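Local coordinates for protein gp18 (Listeria monocytogenes EGD-e, PDB 3GS9) that is a prophage tail protein of the endopeptidase tail family and probably serves as a structural component of the phage tail, at residues P90-Y94 with P167-L172. Residues are numbered along the deposited sequence; the frame is centred on the assembly and turned at random.
Sequences PHIYY and PDNRHL
I92 lies against N169 across the contact, their CA atoms 6.1 Å apart. The CA atoms of Y93 and R170 also pair, at 5.8 Å. Residues 92-94 begin a 3-10 segment. Residues 168-171 form a type II' beta turn joining two short antiparallel strands, and N169 takes its first inner position with a positive phi of 49°. No direct hydrogen bond links the segments, but Q67 OE1 takes both H91 NE2 and the backbone N of N169. Y93 meets P167 and L172. Its ring turns one face to P167 CG in a CH-pi contact, 3.9 Å from CG to the Y93 ring centroid and 23° off the normal. L172 CD2 reaches Y93 CD1 at 3.5 Å, approaching obliquely to the ring. I92 lies against the turn. Its CG2 touches N169 CA at 3.7 Å. Its CG1, anti to the backbone N (chi1 -165°), comes to the guanidinium edge of R170, 3.7 Å from NE. The R170 chain, extended from CG to NE, passes I92 at a slant, with CG also near I92 CG1. H91 brings CE1 to N169 O at 3.6 Å, at the ring edge. H91 ND1 accepts the backbone N-H of Y93 at 3.0 Å, so both ring nitrogens are held. The N169 amide bonds E68 N through OD1 and G66 O through ND2. The contact joins the loop that follows strand 83-90 to the hairpin of strands 166-168 and 171-173. Strand 67-74 packs on I92, while helix 150-161 packs L151 and I154 on Y93, and I154 on L172.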
# COMPACT_ATOMS: atom_id res chain seq x y z
N PRO A 90 13.56 8.47 -18.89
CA PRO A 90 13.32 7.05 -19.20
C PRO A 90 13.56 6.69 -20.67
O PRO A 90 13.31 7.49 -21.58
CB PRO A 90 11.82 6.88 -18.91
CG PRO A 90 11.55 7.96 -17.88
CD PRO A 90 12.35 9.13 -18.35
N HIS A 91 14.09 5.49 -20.87
CA HIS A 91 14.30 4.95 -22.20
C HIS A 91 13.02 5.04 -23.06
O HIS A 91 11.92 4.91 -22.56
CB HIS A 91 14.78 3.52 -22.07
CG HIS A 91 15.22 2.95 -23.38
ND1 HIS A 91 14.35 2.28 -24.20
CD2 HIS A 91 16.41 3.00 -24.03
CE1 HIS A 91 15.00 1.90 -25.29
NE2 HIS A 91 16.25 2.32 -25.21
N ILE A 92 13.19 5.26 -24.36
CA ILE A 92 12.07 5.38 -25.30
C ILE A 92 11.07 4.21 -25.26
O ILE A 92 9.90 4.39 -25.51
CB ILE A 92 12.63 5.59 -26.76
CG1 ILE A 92 11.51 6.10 -27.67
CG2 ILE A 92 13.37 4.38 -27.25
CD1 ILE A 92 11.13 7.49 -27.39
N TYR A 93 11.54 3.03 -24.84
CA TYR A 93 10.64 1.88 -24.66
C TYR A 93 9.41 2.25 -23.85
O TYR A 93 8.29 1.90 -24.21
CB TYR A 93 11.38 0.76 -23.96
CG TYR A 93 10.49 -0.37 -23.50
CD1 TYR A 93 9.80 -1.15 -24.44
CD2 TYR A 93 10.40 -0.70 -22.17
CE1 TYR A 93 8.98 -2.19 -24.03
CE2 TYR A 93 9.60 -1.76 -21.75
CZ TYR A 93 8.90 -2.50 -22.70
OH TYR A 93 8.12 -3.56 -22.28
N TYR A 94 9.63 2.98 -22.76
CA TYR A 94 8.55 3.29 -21.79
C TYR A 94 7.46 4.21 -22.35
O TYR A 94 6.35 4.27 -21.81
CB TYR A 94 9.11 3.82 -20.48
CG TYR A 94 9.80 2.70 -19.77
CD1 TYR A 94 9.07 1.72 -19.16
CD2 TYR A 94 11.17 2.56 -19.83
CE1 TYR A 94 9.67 0.64 -18.54
CE2 TYR A 94 11.81 1.48 -19.21
CZ TYR A 94 11.04 0.53 -18.57
OH TYR A 94 11.59 -0.55 -17.94
N PRO A 167 14.61 -4.16 -25.31
CA PRO A 167 14.43 -3.07 -26.27
C PRO A 167 15.72 -2.53 -26.83
O PRO A 167 16.65 -2.23 -26.04
CB PRO A 167 13.74 -1.97 -25.43
CG PRO A 167 13.30 -2.60 -24.17
CD PRO A 167 14.33 -3.70 -23.93
N ASP A 168 15.78 -2.43 -28.16
CA ASP A 168 16.82 -1.63 -28.87
C ASP A 168 16.08 -0.45 -29.51
O ASP A 168 15.43 -0.58 -30.54
CB ASP A 168 17.54 -2.47 -29.94
CG ASP A 168 18.53 -1.67 -30.74
OD1 ASP A 168 18.77 -0.49 -30.42
OD2 ASP A 168 19.08 -2.23 -31.73
N ASN A 169 16.11 0.70 -28.83
CA ASN A 169 15.17 1.78 -29.11
C ASN A 169 13.75 1.24 -29.16
O ASN A 169 13.33 0.64 -28.16
CB ASN A 169 15.64 2.60 -30.29
CG ASN A 169 16.97 3.29 -29.96
OD1 ASN A 169 17.00 4.08 -29.03
ND2 ASN A 169 18.05 2.93 -30.63
N ARG A 170 13.01 1.44 -30.25
CA ARG A 170 11.64 0.94 -30.30
C ARG A 170 11.53 -0.43 -30.96
O ARG A 170 10.45 -0.87 -31.32
CB ARG A 170 10.74 1.93 -31.04
CG ARG A 170 10.63 3.29 -30.40
CD ARG A 170 9.83 4.19 -31.38
NE ARG A 170 9.85 5.57 -30.95
CZ ARG A 170 9.17 6.54 -31.53
NH1 ARG A 170 8.39 6.31 -32.59
NH2 ARG A 170 9.27 7.78 -31.04
N HIS A 171 12.65 -1.13 -31.11
CA HIS A 171 12.60 -2.49 -31.62
C HIS A 171 12.74 -3.43 -30.43
O HIS A 171 13.78 -3.47 -29.77
CB HIS A 171 13.69 -2.75 -32.67
CG HIS A 171 13.66 -4.15 -33.20
ND1 HIS A 171 12.65 -4.59 -34.03
CD2 HIS A 171 14.45 -5.21 -32.96
CE1 HIS A 171 12.86 -5.86 -34.32
NE2 HIS A 171 13.95 -6.26 -33.68
N LEU A 172 11.70 -4.25 -30.24
CA LEU A 172 11.55 -5.15 -29.10
C LEU A 172 11.83 -6.61 -29.42
O LEU A 172 11.13 -7.24 -30.24
CB LEU A 172 10.13 -5.04 -28.52
CG LEU A 172 9.52 -3.65 -28.34
CD1 LEU A 172 8.13 -3.73 -27.79
CD2 LEU A 172 10.43 -2.77 -27.49